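Local coordinates for protein alpha,alpha-trehalose-phosphate synthase (UDP-forming) (Burkholderia xenovorans, PDB 5V0T) that belongs to glycosyltransferase family 20, has the two-domain GT-B fold and binds uridine-5'-diphosphate and 6-O-phosphono-alpha-D-glucopyranose, at residues A[209-214]-A[226-231]; A[362-367]-A[389-394]. One frame throughout, in Å; residues are numbered along the deposited sequence.

Contact 1. Residues A[209-214]-A[226-231]; sequences NEANGT and HAFGRT
T214 and H226 form an antiparallel hydrogen-bonded pair at the outer edge of a mixed beta sheet. T214 opens strand 214-216, and H226 lies near the end of strand 223-227, in a beta hairpin whose strands are joined by a type I' turn from A227 to R230. T214 N donates to H226 O at 2.8 Å. H226 N donates back to T214 O at 3.0 Å. Both side chains leave the same face of the sheet and slant across each other. T214 OG1 sits between its own backbone N and carbonyl carbon (chi1 63°), which brings it 3.4 Å from H226 CB. OG1 also meets the imidazole obliquely, at CG and CD2. G213 passes close to the other strand, its CA 3.2 Å from H226 O. Further along, the methyl of A211 meets the F228 ring at an oblique angle, with CB 3.7 Å from CZ. Helix 179-186 also packs on the F228 side chain, through R180, V183 and E184. Beside this apolar contact the two backbones do not bond directly. A water bridges them, donating to A211 O at 2.7 Å and accepting from F228 N at 2.8 Å.

Contact 2. Residues A[362-367]-A[389-394]; sequences LFRTAH and QDPENP
With CG anti to the backbone N (chi1 -170°) and the chain extended as far as NE, R364 brings its guanidinium to D390. Q389 instead bends at chi2 (-51°), which places its amide beside F363 O. The R364 guanidinium lies flat over the start of the D390 side chain: D390 CB is 3.6 Å from R364 NH2, over one face. The guanidinium and carboxylate planes are almost parallel, 4° apart. No N-H points at D390 OD1, which is 3.9 Å from R364 NH2, so the salt bridge is long and acts through charge alone. R364 NH1 donates to A388 O. In this Rossmann-like half of the GT-B fold, the contact joins the C-terminal part of helix 356-363 and the turn that follows to the loop between helix 380-388 and strand 396-400. Q389 NE2 donates to F363 O at 2.9 Å, from above the carbonyl plane. A366 N reaches the same oxygen from the opposite face, closing a type I turn. Q389 OE1 accepts from G395 N. D390 OD1 takes E392 N in an Asx turn. Between the segments a water lies 2.8 Å from R364 O and 2.9 Å from Q389 OE1, and accepts from D390 N at 2.8 Å.

Contact 1 closes before contact 2 opens along the chain. Their centres are about 48 Å apart, their nearest atoms about 37 Å, and they lie on opposite sides of the chain's centre. They share no sheet. Contact 1 belongs to the mixed sheet, where strands 214-216 and 223-227 extend the edge beyond strand 230-236. Contact 2 sits beside the six-stranded parallel sheet, where its segments lead into the neighbouring strands 368-371 and 396-400. The two therefore mark opposite halves of the GT-B fold. Contact 1 is peripheral packing. At contact 2 the F363 side chain, which leads away from the 389-394 segment, is about 5 Å from the bound uridine-5'-diphosphate.

Contact 1. Residues A[209-214]-A[226-231]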
ATOM      1  N   ASN A 209     -12.172 -19.936 -14.412  1.00 30.48           N
ATOM      2  CA  ASN A 209     -12.606 -19.569 -15.753  1.00 34.68           C
ATOM      3  C   ASN A 209     -11.473 -19.409 -16.758  1.00 35.12           C
ATOM      4  O   ASN A 209     -11.741 -19.437 -17.962  1.00 29.70           O
ATOM      5  CB  ASN A 209     -13.423 -18.279 -15.698  1.00 29.55           C
ATOM      6  CG  ASN A 209     -14.761 -18.493 -15.050  1.00 29.95           C
ATOM      7  OD1 ASN A 209     -15.500 -19.382 -15.449  1.00 34.26           O
ATOM      8  ND2 ASN A 209     -15.068 -17.711 -14.022  1.00 28.85           N
ATOM      9  N   GLU A 210     -10.230 -19.253 -16.310  1.00 29.31           N
ATOM     10  CA  GLU A 210      -9.095 -19.170 -17.219  1.00 27.78           C
ATOM     11  C   GLU A 210      -8.070 -20.286 -17.042  1.00 29.82           C
ATOM     12  O   GLU A 210      -7.356 -20.590 -17.994  1.00 38.55           O
ATOM     13  CB  GLU A 210      -8.386 -17.805 -17.072  1.00 21.96           C
ATOM     14  CG  GLU A 210      -9.317 -16.616 -17.241  1.00 21.90           C
ATOM     15  CD  GLU A 210      -9.978 -16.568 -18.618  1.00 33.21           C
ATOM     16  OE1 GLU A 210      -9.412 -17.130 -19.582  1.00 33.16           O
ATOM     17  OE2 GLU A 210     -11.067 -15.966 -18.734  1.00 35.05           O
ATOM     18  N   ALA A 211      -7.974 -20.907 -15.866  1.00 32.42           N
ATOM     19  CA  ALA A 211      -6.997 -21.971 -15.635  1.00 32.39           C
ATOM     20  C   ALA A 211      -7.624 -23.356 -15.553  1.00 29.80           C
ATOM     21  O   ALA A 211      -6.902 -24.337 -15.335  1.00 35.16           O
ATOM     22  CB  ALA A 211      -6.193 -21.699 -14.352  1.00 27.81           C
ATOM     23  N   ASN A 212      -8.943 -23.463 -15.715  1.00 29.81           N
ATOM     24  CA  ASN A 212      -9.636 -24.755 -15.710  1.00 33.51           C
ATOM     25  C   ASN A 212      -9.456 -25.483 -14.376  1.00 30.43           C
ATOM     26  O   ASN A 212      -9.517 -26.709 -14.307  1.00 31.28           O
ATOM     27  CB  ASN A 212      -9.179 -25.628 -16.891  1.00 40.21           C
ATOM     28  CG  ASN A 212     -10.040 -26.865 -17.076  1.00 63.84           C
ATOM     29  OD1 ASN A 212     -11.247 -26.767 -17.305  1.00 69.74           O
ATOM     30  ND2 ASN A 212      -9.421 -28.040 -16.972  1.00 71.70           N
ATOM     31  N   GLY A 213      -9.249 -24.732 -13.294  1.00 31.51           N
ATOM     32  CA  GLY A 213      -9.072 -25.300 -11.977  1.00 26.10           C
ATOM     33  C   GLY A 213     -10.333 -25.198 -11.137  1.00 29.46           C
ATOM     34  O   GLY A 213     -11.429 -24.920 -11.630  1.00 32.10           O
ATOM     35  N   THR A 214     -10.166 -25.429  -9.832  1.00 26.73           N
ATOM     36  CA  THR A 214     -11.285 -25.343  -8.903  1.00 28.99           C
ATOM     37  C   THR A 214     -10.867 -24.587  -7.650  1.00 26.73           C
ATOM     38  O   THR A 214      -9.687 -24.531  -7.280  1.00 29.16           O
ATOM     39  CB  THR A 214     -11.841 -26.730  -8.497  1.00 29.23           C
ATOM     40  OG1 THR A 214     -10.835 -27.476  -7.802  1.00 30.30           O
ATOM     41  CG2 THR A 214     -12.320 -27.523  -9.701  1.00 30.65           C
ATOM     42  N   HIS A 226      -7.278 -26.089  -6.500  1.00 25.10           N
ATOM     43  CA  HIS A 226      -6.709 -27.134  -7.342  1.00 28.07           C
ATOM     44  C   HIS A 226      -6.514 -26.552  -8.730  1.00 30.50           C
ATOM     45  O   HIS A 226      -7.493 -26.182  -9.387  1.00 26.83           O
ATOM     46  CB  HIS A 226      -7.615 -28.365  -7.411  1.00 30.69           C
ATOM     47  CG  HIS A 226      -7.785 -29.078  -6.106  1.00 33.81           C
ATOM     48  ND1 HIS A 226      -7.004 -30.154  -5.737  1.00 36.69           N
ATOM     49  CD2 HIS A 226      -8.667 -28.893  -5.096  1.00 34.89           C
ATOM     50  CE1 HIS A 226      -7.391 -30.591  -4.553  1.00 35.07           C
ATOM     51  NE2 HIS A 226      -8.396 -29.841  -4.140  1.00 35.45           N
ATOM     52  N   ALA A 227      -5.261 -26.472  -9.177  1.00 26.44           N
ATOM     53  CA  ALA A 227      -4.968 -25.910 -10.488  1.00 30.86           C
ATOM     54  C   ALA A 227      -3.539 -26.260 -10.871  1.00 30.79           C
ATOM     55  O   ALA A 227      -2.664 -26.368 -10.008  1.00 30.02           O
ATOM     56  CB  ALA A 227      -5.169 -24.388 -10.516  1.00 26.22           C
ATOM     57  N   PHE A 228      -3.324 -26.443 -12.175  1.00 29.99           N
ATOM     58  CA  PHE A 228      -1.998 -26.739 -12.724  1.00 32.01           C
ATOM     59  C   PHE A 228      -1.383 -27.970 -12.069  1.00 35.39           C
ATOM     60  O   PHE A 228      -0.169 -28.040 -11.863  1.00 39.01           O
ATOM     61  CB  PHE A 228      -1.054 -25.545 -12.573  1.00 28.42           C
ATOM     62  CG  PHE A 228      -1.565 -24.275 -13.179  1.00 29.43           C
ATOM     63  CD1 PHE A 228      -1.494 -24.066 -14.550  1.00 36.64           C
ATOM     64  CD2 PHE A 228      -2.100 -23.277 -12.375  1.00 25.94           C
ATOM     65  CE1 PHE A 228      -1.961 -22.887 -15.108  1.00 29.70           C
ATOM     66  CE2 PHE A 228      -2.563 -22.098 -12.921  1.00 29.77           C
ATOM     67  CZ  PHE A 228      -2.492 -21.899 -14.294  1.00 27.95           C
ATOM     68  N   GLY A 229      -2.225 -28.942 -11.713  1.00 29.22           N
ATOM     69  CA  GLY A 229      -1.757 -30.125 -11.024  1.00 31.26           C
ATOM     70  C   GLY A 229      -1.403 -29.937  -9.565  1.00 32.06           C
ATOM     71  O   GLY A 229      -1.013 -30.909  -8.909  1.00 30.20           O
ATOM     72  N   ARG A 230      -1.526 -28.736  -9.023  1.00 30.14           N
ATOM     73  CA  ARG A 230      -1.110 -28.465  -7.659  1.00 29.10           C
ATOM     74  C   ARG A 230      -2.324 -28.258  -6.759  1.00 31.97           C
ATOM     75  O   ARG A 230      -3.431 -27.969  -7.222  1.00 28.83           O
ATOM     76  CB  ARG A 230      -0.183 -27.243  -7.623  1.00 27.82           C
ATOM     77  CG  ARG A 230       0.978 -27.379  -8.610  1.00 33.53           C
ATOM     78  CD  ARG A 230       2.118 -26.426  -8.335  1.00 49.89           C
ATOM     79  NE  ARG A 230       3.230 -27.116  -7.692  1.00 61.58           N
ATOM     80  CZ  ARG A 230       3.338 -27.285  -6.378  1.00 60.13           C
ATOM     81  NH1 ARG A 230       2.401 -26.807  -5.569  1.00 57.03           N
ATOM     82  NH2 ARG A 230       4.382 -27.930  -5.876  1.00 60.97           N
ATOM     83  N   THR A 231      -2.103 -28.440  -5.460  1.00 30.28           N
ATOM     84  CA  THR A 231      -3.106 -28.194  -4.430  1.00 28.74           C
ATOM     85  C   THR A 231      -2.540 -27.199  -3.427  1.00 35.02           C
ATOM     86  O   THR A 231      -1.413 -27.369  -2.952  1.00 30.32           O
ATOM     87  CB  THR A 231      -3.493 -29.492  -3.704  1.00 33.45           C
ATOM     88  OG1 THR A 231      -4.044 -30.423  -4.640  1.00 37.38           O
ATOM     89  CG2 THR A 231      -4.519 -29.209  -2.626  1.00 39.88           C
TER
HETATM   90  O   HOH W   1      -5.470 -26.146 -14.011  1.00 34.57           O

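Contact 2. Residues A[362-367]-A[389-394]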
ATOM      1  N   LEU A 362       0.414  15.537  12.510  1.00 20.81           N
ATOM      2  CA  LEU A 362      -0.345  16.428  11.630  1.00 24.70           C
ATOM      3  C   LEU A 362      -1.736  15.878  11.334  1.00 20.54           C
ATOM      4  O   LEU A 362      -2.709  16.642  11.270  1.00 19.09           O
ATOM      5  CB  LEU A 362       0.420  16.655  10.323  1.00 24.32           C
ATOM      6  CG  LEU A 362       1.732  17.440  10.475  1.00 23.75           C
ATOM      7  CD1 LEU A 362       2.502  17.450   9.171  1.00 22.44           C
ATOM      8  CD2 LEU A 362       1.443  18.856  10.930  1.00 20.01           C
ATOM      9  N   PHE A 363      -1.855  14.560  11.152  1.00 17.40           N
ATOM     10  CA  PHE A 363      -3.169  13.953  10.944  1.00 18.73           C
ATOM     11  C   PHE A 363      -4.146  14.391  12.029  1.00 16.87           C
ATOM     12  O   PHE A 363      -5.316  14.680  11.749  1.00 24.51           O
ATOM     13  CB  PHE A 363      -3.062  12.421  10.944  1.00 17.23           C
ATOM     14  CG  PHE A 363      -2.530  11.812   9.655  1.00 22.89           C
ATOM     15  CD1 PHE A 363      -2.693  12.435   8.438  1.00 20.04           C
ATOM     16  CD2 PHE A 363      -1.885  10.572   9.690  1.00 24.78           C
ATOM     17  CE1 PHE A 363      -2.208  11.848   7.263  1.00 24.82           C
ATOM     18  CE2 PHE A 363      -1.394   9.973   8.524  1.00 22.09           C
ATOM     19  CZ  PHE A 363      -1.557  10.612   7.310  1.00 22.22           C
ATOM     20  N   ARG A 364      -3.676  14.444  13.279  1.00 19.72           N
ATOM     21  CA  ARG A 364      -4.519  14.792  14.419  1.00 21.26           C
ATOM     22  C   ARG A 364      -5.035  16.230  14.350  1.00 24.87           C
ATOM     23  O   ARG A 364      -6.048  16.541  14.983  1.00 27.35           O
ATOM     24  CB  ARG A 364      -3.731  14.562  15.723  1.00 25.16           C
ATOM     25  CG  ARG A 364      -4.513  14.652  17.056  1.00 28.53           C
ATOM     26  CD  ARG A 364      -3.610  14.175  18.198  1.00 27.53           C
ATOM     27  NE  ARG A 364      -4.254  14.097  19.517  1.00 33.18           N
ATOM     28  CZ  ARG A 364      -4.763  12.981  20.042  1.00 34.18           C
ATOM     29  NH1 ARG A 364      -4.737  11.832  19.358  1.00 28.64           N
ATOM     30  NH2 ARG A 364      -5.313  13.011  21.250  1.00 33.69           N
ATOM     31  N   THR A 365      -4.379  17.109  13.593  1.00 22.99           N
ATOM     32  CA  THR A 365      -4.859  18.477  13.436  1.00 23.33           C
ATOM     33  C   THR A 365      -5.745  18.679  12.211  1.00 24.07           C
ATOM     34  O   THR A 365      -6.253  19.782  12.020  1.00 25.18           O
ATOM     35  CB  THR A 365      -3.680  19.455  13.338  1.00 24.14           C
ATOM     36  OG1 THR A 365      -3.158  19.417  12.007  1.00 22.52           O
ATOM     37  CG2 THR A 365      -2.574  19.075  14.305  1.00 24.62           C
ATOM     38  N   ALA A 366      -5.926  17.661  11.370  1.00 21.85           N
ATOM     39  CA  ALA A 366      -6.625  17.810  10.098  1.00 18.61           C
ATOM     40  C   ALA A 366      -8.109  17.484  10.259  1.00 16.38           C
ATOM     41  O   ALA A 366      -8.468  16.366  10.646  1.00 19.25           O
ATOM     42  CB  ALA A 366      -5.992  16.903   9.039  1.00 17.72           C
ATOM     43  N   HIS A 367      -8.966  18.460   9.935  1.00 18.10           N
ATOM     44  CA  HIS A 367     -10.413  18.260  10.009  1.00 21.00           C
ATOM     45  C   HIS A 367     -10.889  17.180   9.053  1.00 19.88           C
ATOM     46  O   HIS A 367     -11.910  16.522   9.311  1.00 16.77           O
ATOM     47  CB  HIS A 367     -11.126  19.576   9.694  1.00 20.34           C
ATOM     48  CG  HIS A 367     -10.745  20.676  10.620  1.00 24.30           C
ATOM     49  ND1 HIS A 367      -9.565  21.376  10.489  1.00 24.36           N
ATOM     50  CD2 HIS A 367     -11.356  21.161  11.726  1.00 24.89           C
ATOM     51  CE1 HIS A 367      -9.471  22.253  11.474  1.00 26.30           C
ATOM     52  NE2 HIS A 367     -10.544  22.143  12.235  1.00 24.84           N
ATOM     53  N   GLN A 389      -6.578  10.491  15.442  1.00 22.78           N
ATOM     54  CA  GLN A 389      -7.529  11.514  15.852  1.00 23.75           C
ATOM     55  C   GLN A 389      -7.657  11.601  17.368  1.00 23.85           C
ATOM     56  O   GLN A 389      -7.519  10.611  18.095  1.00 24.75           O
ATOM     57  CB  GLN A 389      -8.911  11.255  15.237  1.00 19.33           C
ATOM     58  CG  GLN A 389      -8.915  11.393  13.717  1.00 19.35           C
ATOM     59  CD  GLN A 389      -8.284  12.701  13.280  1.00 24.46           C
ATOM     60  OE1 GLN A 389      -8.778  13.783  13.623  1.00 23.27           O
ATOM     61  NE2 GLN A 389      -7.167  12.613  12.552  1.00 18.93           N
ATOM     62  N   ASP A 390      -7.910  12.813  17.837  1.00 24.24           N
ATOM     63  CA  ASP A 390      -8.302  13.018  19.227  1.00 28.14           C
ATOM     64  C   ASP A 390      -9.756  12.592  19.374  1.00 28.79           C
ATOM     65  O   ASP A 390     -10.628  13.191  18.739  1.00 26.30           O
ATOM     66  CB  ASP A 390      -8.117  14.484  19.598  1.00 27.52           C
ATOM     67  CG  ASP A 390      -8.558  14.819  21.023  1.00 34.00           C
ATOM     68  OD1 ASP A 390      -9.041  13.940  21.776  1.00 28.18           O
ATOM     69  OD2 ASP A 390      -8.407  16.005  21.386  1.00 33.40           O
ATOM     70  N   PRO A 391     -10.066  11.566  20.172  1.00 26.42           N
ATOM     71  CA  PRO A 391     -11.469  11.132  20.275  1.00 32.99           C
ATOM     72  C   PRO A 391     -12.398  12.221  20.795  1.00 36.52           C
ATOM     73  O   PRO A 391     -13.599  12.188  20.502  1.00 34.02           O
ATOM     74  CB  PRO A 391     -11.400   9.934  21.235  1.00 36.65           C
ATOM     75  CG  PRO A 391     -10.106  10.109  21.982  1.00 36.16           C
ATOM     76  CD  PRO A 391      -9.166  10.733  20.988  1.00 27.35           C
ATOM     77  N   GLU A 392     -11.879  13.196  21.540  1.00 42.05           N
ATOM     78  CA  GLU A 392     -12.697  14.319  21.982  1.00 40.77           C
ATOM     79  C   GLU A 392     -13.106  15.236  20.832  1.00 37.82           C
ATOM     80  O   GLU A 392     -14.122  15.930  20.945  1.00 37.85           O
ATOM     81  CB  GLU A 392     -11.946  15.120  23.045  1.00 41.40           C
ATOM     82  CG  GLU A 392     -11.814  14.389  24.352  1.00 49.87           C
ATOM     83  CD  GLU A 392     -13.162  14.101  24.961  1.00 69.25           C
ATOM     84  OE1 GLU A 392     -13.885  15.073  25.273  1.00 79.29           O
ATOM     85  OE2 GLU A 392     -13.509  12.907  25.107  1.00 74.81           O
ATOM     86  N   ASN A 393     -12.354  15.252  19.734  1.00 28.77           N
ATOM     87  CA  ASN A 393     -12.658  16.133  18.607  1.00 29.04           C
ATOM     88  C   ASN A 393     -12.075  15.550  17.319  1.00 28.96           C
ATOM     89  O   ASN A 393     -11.153  16.126  16.731  1.00 29.07           O
ATOM     90  CB  ASN A 393     -12.116  17.541  18.898  1.00 30.65           C
ATOM     91  CG  ASN A 393     -12.582  18.587  17.894  1.00 33.88           C
ATOM     92  OD1 ASN A 393     -13.501  18.361  17.102  1.00 30.78           O
ATOM     93  ND2 ASN A 393     -11.953  19.755  17.943  1.00 39.23           N
ATOM     94  N   PRO A 394     -12.587  14.419  16.838  1.00 28.93           N
ATOM     95  CA  PRO A 394     -11.949  13.748  15.699  1.00 28.44           C
ATOM     96  C   PRO A 394     -12.373  14.319  14.354  1.00 29.00           C
ATOM     97  O   PRO A 394     -13.508  14.762  14.159  1.00 28.43           O
ATOM     98  CB  PRO A 394     -12.416  12.294  15.848  1.00 24.57           C
ATOM     99  CG  PRO A 394     -13.788  12.410  16.509  1.00 22.77           C
ATOM    100  CD  PRO A 394     -13.762  13.682  17.348  1.00 23.79           C
TER
HETATM  101  O   HOH W   2      -8.198  15.073  16.129  1.00 24.21           O